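Local coordinates for maltose-binding protein MalE1 (Thermotoga maritima, PDB 6DTU) that binds maltotetraose between its lobes and probably serves as the sugar-capturing component of a maltodextrin uptake system, at residues Tyr168-Thr173 with Pro335-Val340; Trp341-Asp346 with Glu367-Gln372. One frame throughout, in Å; residues are numbered along the deposited sequence.

Contact 1 (Tyr168-Thr173 with Pro335-Val340); sequences YVFKQT and PQMAAV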
loop_
_atom_site.group_PDB
_atom_site.type_symbol
_atom_site.label_atom_id
_atom_site.label_comp_id
_atom_site.label_asym_id
_atom_site.label_seq_id
_atom_site.Cartn_x
_atom_site.Cartn_y
_atom_site.Cartn_z
ATOM N N TYR A 168 -2.995 -14.205 -10.327
ATOM C CA TYR A 168 -3.745 -12.956 -10.475
ATOM C C TYR A 168 -4.920 -12.983 -9.509
ATOM O O TYR A 168 -5.332 -14.049 -9.053
ATOM C CB TYR A 168 -4.191 -12.706 -11.925
ATOM C CG TYR A 168 -5.020 -13.823 -12.534
ATOM C CD1 TYR A 168 -6.392 -13.896 -12.316
ATOM C CD2 TYR A 168 -4.433 -14.798 -13.329
ATOM C CE1 TYR A 168 -7.161 -14.922 -12.873
ATOM C CE2 TYR A 168 -5.195 -15.818 -13.883
ATOM C CZ TYR A 168 -6.548 -15.876 -13.649
ATOM O OH TYR A 168 -7.281 -16.897 -14.202
ATOM N N VAL A 169 -5.439 -11.797 -9.176
ATOM C CA VAL A 169 -6.608 -11.722 -8.301
ATOM C C VAL A 169 -7.847 -12.055 -9.122
ATOM O O VAL A 169 -8.379 -13.165 -9.036
ATOM C CB VAL A 169 -6.740 -10.350 -7.606
ATOM C CG1 VAL A 169 -7.912 -10.371 -6.604
ATOM C CG2 VAL A 169 -5.438 -9.987 -6.909
ATOM N N PHE A 170 -8.293 -11.105 -9.938
ATOM C CA PHE A 170 -9.410 -11.278 -10.847
ATOM C C PHE A 170 -8.865 -11.159 -12.264
ATOM O O PHE A 170 -8.050 -10.271 -12.550
ATOM C CB PHE A 170 -10.460 -10.173 -10.604
ATOM C CG PHE A 170 -10.983 -10.113 -9.175
ATOM C CD1 PHE A 170 -11.491 -11.236 -8.564
ATOM C CD2 PHE A 170 -10.977 -8.922 -8.464
ATOM C CE1 PHE A 170 -11.985 -11.183 -7.259
ATOM C CE2 PHE A 170 -11.451 -8.858 -7.149
ATOM C CZ PHE A 170 -11.958 -9.984 -6.547
ATOM N N LYS A 171 -9.318 -12.041 -13.150
ATOM C CA LYS A 171 -8.778 -12.070 -14.500
ATOM C C LYS A 171 -9.037 -10.745 -15.202
ATOM O O LYS A 171 -10.164 -10.243 -15.220
ATOM C CB LYS A 171 -9.400 -13.222 -15.293
ATOM C CG LYS A 171 -8.797 -13.428 -16.687
ATOM C CD LYS A 171 -7.370 -13.938 -16.604
ATOM C CE LYS A 171 -6.770 -14.123 -17.982
ATOM N NZ LYS A 171 -5.575 -15.007 -17.936
ATOM N N GLN A 172 -7.975 -10.156 -15.734
ATOM C CA GLN A 172 -8.103 -8.948 -16.531
ATOM C C GLN A 172 -8.571 -9.363 -17.920
ATOM O O GLN A 172 -7.900 -10.156 -18.590
ATOM C CB GLN A 172 -6.758 -8.225 -16.607
ATOM C CG GLN A 172 -6.807 -6.897 -17.359
ATOM C CD GLN A 172 -7.763 -5.907 -16.716
ATOM O OE1 GLN A 172 -7.462 -5.335 -15.667
ATOM N NE2 GLN A 172 -8.925 -5.707 -17.336
ATOM N N THR A 173 -9.747 -8.891 -18.321
ATOM C CA THR A 173 -10.301 -9.143 -19.645
ATOM C C THR A 173 -10.521 -7.811 -20.355
ATOM O O THR A 173 -10.404 -6.737 -19.760
ATOM C CB THR A 173 -11.623 -9.914 -19.568
ATOM O OG1 THR A 173 -12.690 -9.006 -19.286
ATOM C CG2 THR A 173 -11.572 -10.959 -18.464
ATOM N N PRO A 335 -15.783 -3.755 -5.510
ATOM C CA PRO A 335 -16.207 -4.113 -4.143
ATOM C C PRO A 335 -15.746 -5.484 -3.718
ATOM O O PRO A 335 -15.565 -5.721 -2.519
ATOM C CB PRO A 335 -17.741 -4.045 -4.199
ATOM C CG PRO A 335 -18.037 -3.193 -5.372
ATOM C CD PRO A 335 -16.917 -3.361 -6.358
ATOM N N GLN A 336 -15.572 -6.393 -4.674
ATOM C CA GLN A 336 -15.188 -7.769 -4.408
ATOM C C GLN A 336 -13.769 -7.920 -3.872
ATOM O O GLN A 336 -13.397 -9.020 -3.454
ATOM C CB GLN A 336 -15.388 -8.633 -5.664
ATOM C CG GLN A 336 -16.850 -8.813 -6.083
ATOM C CD GLN A 336 -17.375 -7.678 -6.940
ATOM O OE1 GLN A 336 -16.634 -6.764 -7.329
ATOM N NE2 GLN A 336 -18.668 -7.722 -7.237
ATOM N N MET A 337 -12.948 -6.873 -3.907
ATOM C CA MET A 337 -11.615 -7.004 -3.331
ATOM C C MET A 337 -11.681 -7.194 -1.822
ATOM O O MET A 337 -10.738 -7.722 -1.231
ATOM C CB MET A 337 -10.775 -5.778 -3.685
ATOM C CG MET A 337 -9.270 -5.939 -3.459
ATOM S SD MET A 337 -8.618 -7.276 -4.494
ATOM C CE MET A 337 -7.014 -7.513 -3.735
ATOM N N ALA A 338 -12.754 -6.722 -1.176
ATOM C CA ALA A 338 -12.863 -6.867 0.273
ATOM C C ALA A 338 -12.844 -8.336 0.684
ATOM O O ALA A 338 -12.406 -8.673 1.786
ATOM C CB ALA A 338 -14.145 -6.196 0.777
ATOM N N ALA A 339 -13.313 -9.218 -0.189
ATOM C CA ALA A 339 -13.326 -10.648 0.098
ATOM C C ALA A 339 -11.957 -11.303 -0.056
ATOM O O ALA A 339 -11.823 -12.497 0.218
ATOM C CB ALA A 339 -14.320 -11.353 -0.828
ATOM N N VAL A 340 -10.940 -10.575 -0.498
ATOM C CA VAL A 340 -9.702 -11.230 -0.911
ATOM C C VAL A 340 -8.679 -11.296 0.215
ATOM O O VAL A 340 -8.072 -12.344 0.454
ATOM C CB VAL A 340 -9.137 -10.554 -2.185
ATOM C CG1 VAL A 340 -7.721 -11.066 -2.480
ATOM C CG2 VAL A 340 -10.066 -10.805 -3.375
#
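F170 reaches the turn before helix 341-352 with the far end of its ring. CG lies beside the backbone N and anti to the carbonyl carbon (chi1 -57°), which sends the ring across to 335-340. Beyond CB, the ring carries V169 CG1 on one face, 3.8 Å above the plane and over the centre. CE2 comes to 4.1 Å from M337 N. At the tip, CZ lies 3.5 Å from Q336 O, which sits at the ring edge in its plane and also accepts the backbone N-H of A339. CZ further meets Q336 CB, and V340 CG2 approaches it obliquely at 3.8 Å.

The two segments exchange no hydrogen bond, so apolar packing joins them: a chain corner at V169 and F170, leading into the strand that pairs with 176-178 and 181-183, against the 3-10 turn 335-337. M337 adds a Met-aromatic contact, its SD 5.2 Å from the F170 ring centroid and 53° off the normal, hence oblique. The same sulfur lies 3.8 Å from V169 CG1, a methyl that also touches V340 CG2 at 3.9 Å. I373 of helix 358-374 and L177 of the neighbouring strand also pack on F170.

Contact 2 (Trp341-Asp346 with Glu367-Gln372); sequences WAAMND and ERIKAQ. With GLC (alpha-D-glucopyranose), chain C; GLC (alpha-D-glucopyranose), chain B.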
loop_
_atom_site.group_PDB
_atom_site.type_symbol
_atom_site.label_atom_id
_atom_site.label_comp_id
_atom_site.label_asym_id
_atom_site.label_seq_id
_atom_site.Cartn_x
_atom_site.Cartn_y
_atom_site.Cartn_z
ATOM N N TRP A 341 -8.460 -10.178 0.914
ATOM C CA TRP A 341 -7.280 -10.032 1.760
ATOM C C TRP A 341 -7.264 -11.041 2.898
ATOM O O TRP A 341 -6.235 -11.666 3.161
ATOM C CB TRP A 341 -7.247 -8.618 2.333
ATOM C CG TRP A 341 -7.266 -7.525 1.293
ATOM C CD1 TRP A 341 -8.311 -6.695 1.006
ATOM C CD2 TRP A 341 -6.189 -7.121 0.432
ATOM N NE1 TRP A 341 -7.959 -5.804 0.034
ATOM C CE2 TRP A 341 -6.663 -6.035 -0.345
ATOM C CE3 TRP A 341 -4.875 -7.572 0.241
ATOM C CZ2 TRP A 341 -5.874 -5.383 -1.283
ATOM C CZ3 TRP A 341 -4.085 -6.925 -0.695
ATOM C CH2 TRP A 341 -4.595 -5.851 -1.461
ATOM N N ALA A 342 -8.368 -11.152 3.637
ATOM C CA ALA A 342 -8.369 -12.004 4.825
ATOM C C ALA A 342 -8.188 -13.478 4.468
ATOM O O ALA A 342 -7.484 -14.204 5.175
ATOM C CB ALA A 342 -9.640 -11.783 5.651
ATOM N N ALA A 343 -8.836 -13.946 3.393
ATOM C CA ALA A 343 -8.652 -15.332 2.957
ATOM C C ALA A 343 -7.203 -15.613 2.575
ATOM O O ALA A 343 -6.646 -16.657 2.928
ATOM C CB ALA A 343 -9.568 -15.613 1.764
ATOM N N MET A 344 -6.561 -14.677 1.877
ATOM C CA MET A 344 -5.181 -14.899 1.467
ATOM C C MET A 344 -4.217 -14.802 2.646
ATOM O O MET A 344 -3.281 -15.607 2.744
ATOM C CB MET A 344 -4.806 -13.933 0.349
ATOM C CG MET A 344 -5.521 -14.206 -0.978
ATOM S SD MET A 344 -5.191 -15.864 -1.612
ATOM C CE MET A 344 -3.478 -15.663 -2.056
ATOM N N ASN A 345 -4.446 -13.845 3.559
ATOM C CA ASN A 345 -3.640 -13.762 4.772
ATOM C C ASN A 345 -3.731 -15.053 5.565
ATOM O O ASN A 345 -2.721 -15.562 6.065
ATOM C CB ASN A 345 -4.113 -12.609 5.661
ATOM C CG ASN A 345 -3.738 -11.258 5.130
ATOM O OD1 ASN A 345 -2.928 -11.118 4.206
ATOM N ND2 ASN A 345 -4.304 -10.237 5.722
ATOM N N ASP A 346 -4.941 -15.593 5.696
ATOM C CA ASP A 346 -5.112 -16.837 6.432
ATOM C C ASP A 346 -4.361 -17.981 5.759
ATOM O O ASP A 346 -3.693 -18.780 6.436
ATOM C CB ASP A 346 -6.602 -17.126 6.594
ATOM C CG ASP A 346 -7.264 -16.213 7.645
ATOM O OD1 ASP A 346 -6.571 -15.401 8.298
ATOM O OD2 ASP A 346 -8.493 -16.321 7.829
ATOM N N GLU A 367 -11.714 -20.938 -2.705
ATOM C CA GLU A 367 -13.094 -21.328 -2.426
ATOM C C GLU A 367 -13.733 -20.399 -1.402
ATOM O O GLU A 367 -14.925 -20.080 -1.500
ATOM C CB GLU A 367 -13.158 -22.771 -1.913
ATOM C CG GLU A 367 -12.373 -23.777 -2.741
ATOM C CD GLU A 367 -12.660 -25.225 -2.363
ATOM O OE1 GLU A 367 -12.624 -26.095 -3.261
ATOM O OE2 GLU A 367 -12.899 -25.498 -1.165
ATOM N N ARG A 368 -12.947 -19.927 -0.438
ATOM C CA ARG A 368 -13.473 -18.976 0.528
ATOM C C ARG A 368 -13.806 -17.649 -0.134
ATOM O O ARG A 368 -14.889 -17.103 0.082
ATOM C CB ARG A 368 -12.489 -18.798 1.684
ATOM C CG ARG A 368 -12.889 -17.745 2.686
ATOM C CD ARG A 368 -11.876 -17.635 3.814
ATOM N NE ARG A 368 -11.963 -16.355 4.515
ATOM C CZ ARG A 368 -11.209 -16.035 5.556
ATOM N NH1 ARG A 368 -10.321 -16.905 6.009
ATOM N NH2 ARG A 368 -11.338 -14.853 6.140
ATOM N N ILE A 369 -12.917 -17.153 -0.997
ATOM C CA ILE A 369 -13.156 -15.872 -1.666
ATOM C C ILE A 369 -14.399 -15.958 -2.539
ATOM O O ILE A 369 -15.253 -15.061 -2.529
ATOM C CB ILE A 369 -11.928 -15.478 -2.497
ATOM C CG1 ILE A 369 -10.716 -15.288 -1.582
ATOM C CG2 ILE A 369 -12.215 -14.220 -3.286
ATOM C CD1 ILE A 369 -9.398 -15.166 -2.341
ATOM N N LYS A 370 -14.511 -17.043 -3.310
ATOM C CA LYS A 370 -15.638 -17.210 -4.221
ATOM C C LYS A 370 -16.954 -17.279 -3.459
ATOM O O LYS A 370 -17.932 -16.616 -3.822
ATOM C CB LYS A 370 -15.448 -18.481 -5.056
ATOM C CG LYS A 370 -14.305 -18.416 -6.048
ATOM C CD LYS A 370 -14.244 -19.633 -6.946
ATOM C CE LYS A 370 -15.286 -19.528 -8.048
ATOM N NZ LYS A 370 -14.986 -18.406 -9.008
ATOM N N ALA A 371 -16.989 -18.060 -2.378
ATOM C CA ALA A 371 -18.227 -18.187 -1.618
ATOM C C ALA A 371 -18.662 -16.836 -1.074
ATOM O O ALA A 371 -19.848 -16.490 -1.109
ATOM C CB ALA A 371 -18.060 -19.222 -0.503
ATOM N N GLN A 372 -17.708 -16.037 -0.607
ATOM C CA GLN A 372 -18.052 -14.729 -0.081
ATOM C C GLN A 372 -18.528 -13.789 -1.187
ATOM O O GLN A 372 -19.480 -13.039 -0.979
ATOM C CB GLN A 372 -16.878 -14.194 0.735
ATOM C CG GLN A 372 -16.823 -14.741 2.197
ATOM C CD GLN A 372 -16.631 -16.268 2.347
ATOM O OE1 GLN A 372 -17.076 -17.065 1.529
ATOM N NE2 GLN A 372 -15.976 -16.666 3.435
HETATM C C1 GLC C . -3.507 -3.076 1.429
HETATM C C2 GLC C . -4.872 -2.578 1.161
HETATM C C3 GLC C . -5.740 -2.653 2.378
HETATM C C4 GLC C . -5.859 -4.035 2.889
HETATM C C5 GLC C . -4.461 -4.619 3.212
HETATM C C6 GLC C . -4.519 -5.981 3.548
HETATM O O2 GLC C . -4.783 -1.187 0.742
HETATM O O3 GLC C . -7.072 -2.139 2.059
HETATM O O4 GLC C . -6.641 -3.989 4.115
HETATM O O5 GLC C . -3.572 -4.463 1.938
HETATM O O6 GLC C . -3.215 -6.409 3.876
HETATM C C1 GLC B . -7.956 -4.486 3.970
HETATM C C2 GLC B . -8.860 -3.652 4.787
HETATM C C3 GLC B . -8.619 -3.867 6.232
HETATM C C4 GLC B . -8.755 -5.305 6.625
HETATM C C5 GLC B . -7.724 -6.177 5.873
HETATM C C6 GLC B . -7.831 -7.581 6.151
HETATM O O2 GLC B . -8.619 -2.217 4.447
HETATM O O3 GLC B . -9.600 -3.060 6.959
HETATM O O4 GLC B . -8.544 -5.428 8.040
HETATM O O5 GLC B . -7.999 -5.911 4.376
HETATM O O6 GLC B . -9.115 -8.029 5.784
#
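A343 and I369 face each other where helices 341-352 and 358-374 pack nearly antiparallel, their local axes 9.3 Å apart at closest approach and 164° between N-to-C directions. The small side chain of A343 points at the partner helix, and its CB touches I369 CG1 at 3.6 Å. That methyl also meets R368 CD at 3.7 Å, so it sits against two consecutive residues of 367-372. Deeper in, I369 CD1 reaches M344 CG at 4.2 Å, and L184 packs on both of these side chains.

R368 takes the outer side. With CG anti to the backbone N (chi1 175°) and the chain extended to NE, its guanidinium is laid flat over the backbone of the opposite helix, A343 CA beneath its centre and A342 C toward its rim. Its NH1 donates to D346 OD2 at 2.6 Å, a nearly straight bond (166°) that closes a salt bridge. The oxygen lies in the guanidinium plane but is met on its anti side, tilted out of the carboxylate plane, and NH1 makes the one hydrogen bond of the pair.

The helix pair packs behind the ligand pocket of this periplasmic binding protein, helix 341-352 turning its other side to the sugar. A342 links the two sides: its CB is 3.5 Å from R368 NH2. The same CB lies 3.8 Å from O6 of the chain B glucose. W341 points away from 367-372, and its indole is an aromatic platform for the chain C glucose, as in carbohydrate-binding sites: C4 lies above one face toward the rim, and O5 is 3.6 Å from W341 CZ3. F260 meets the W341 ring, while D64 and W65 hydrogen-bond to the glycan.

Contact 1 is buried, with four of its five touching residues out of solvent, whereas contact 2 runs from a buried A343-M344-I369 side to the exposed D346. Their chemistry follows: contact 1 is carried by methyls, a sulfur and a ring edge, while contact 2 adds a salt bridge at its outer margin. The two follow along the chain, 335-340 leading into helix 341-352, and their centres are 11 Å apart. Helix 358-374 supplies one side of contact 2 and also packs against contact 1: I369 CG2 is 4.0 Å from V340 CG2. Contact 2 includes pocket residues W341 and A342; the side chain of M337 in contact 1 is about 7 Å from a bound glucose.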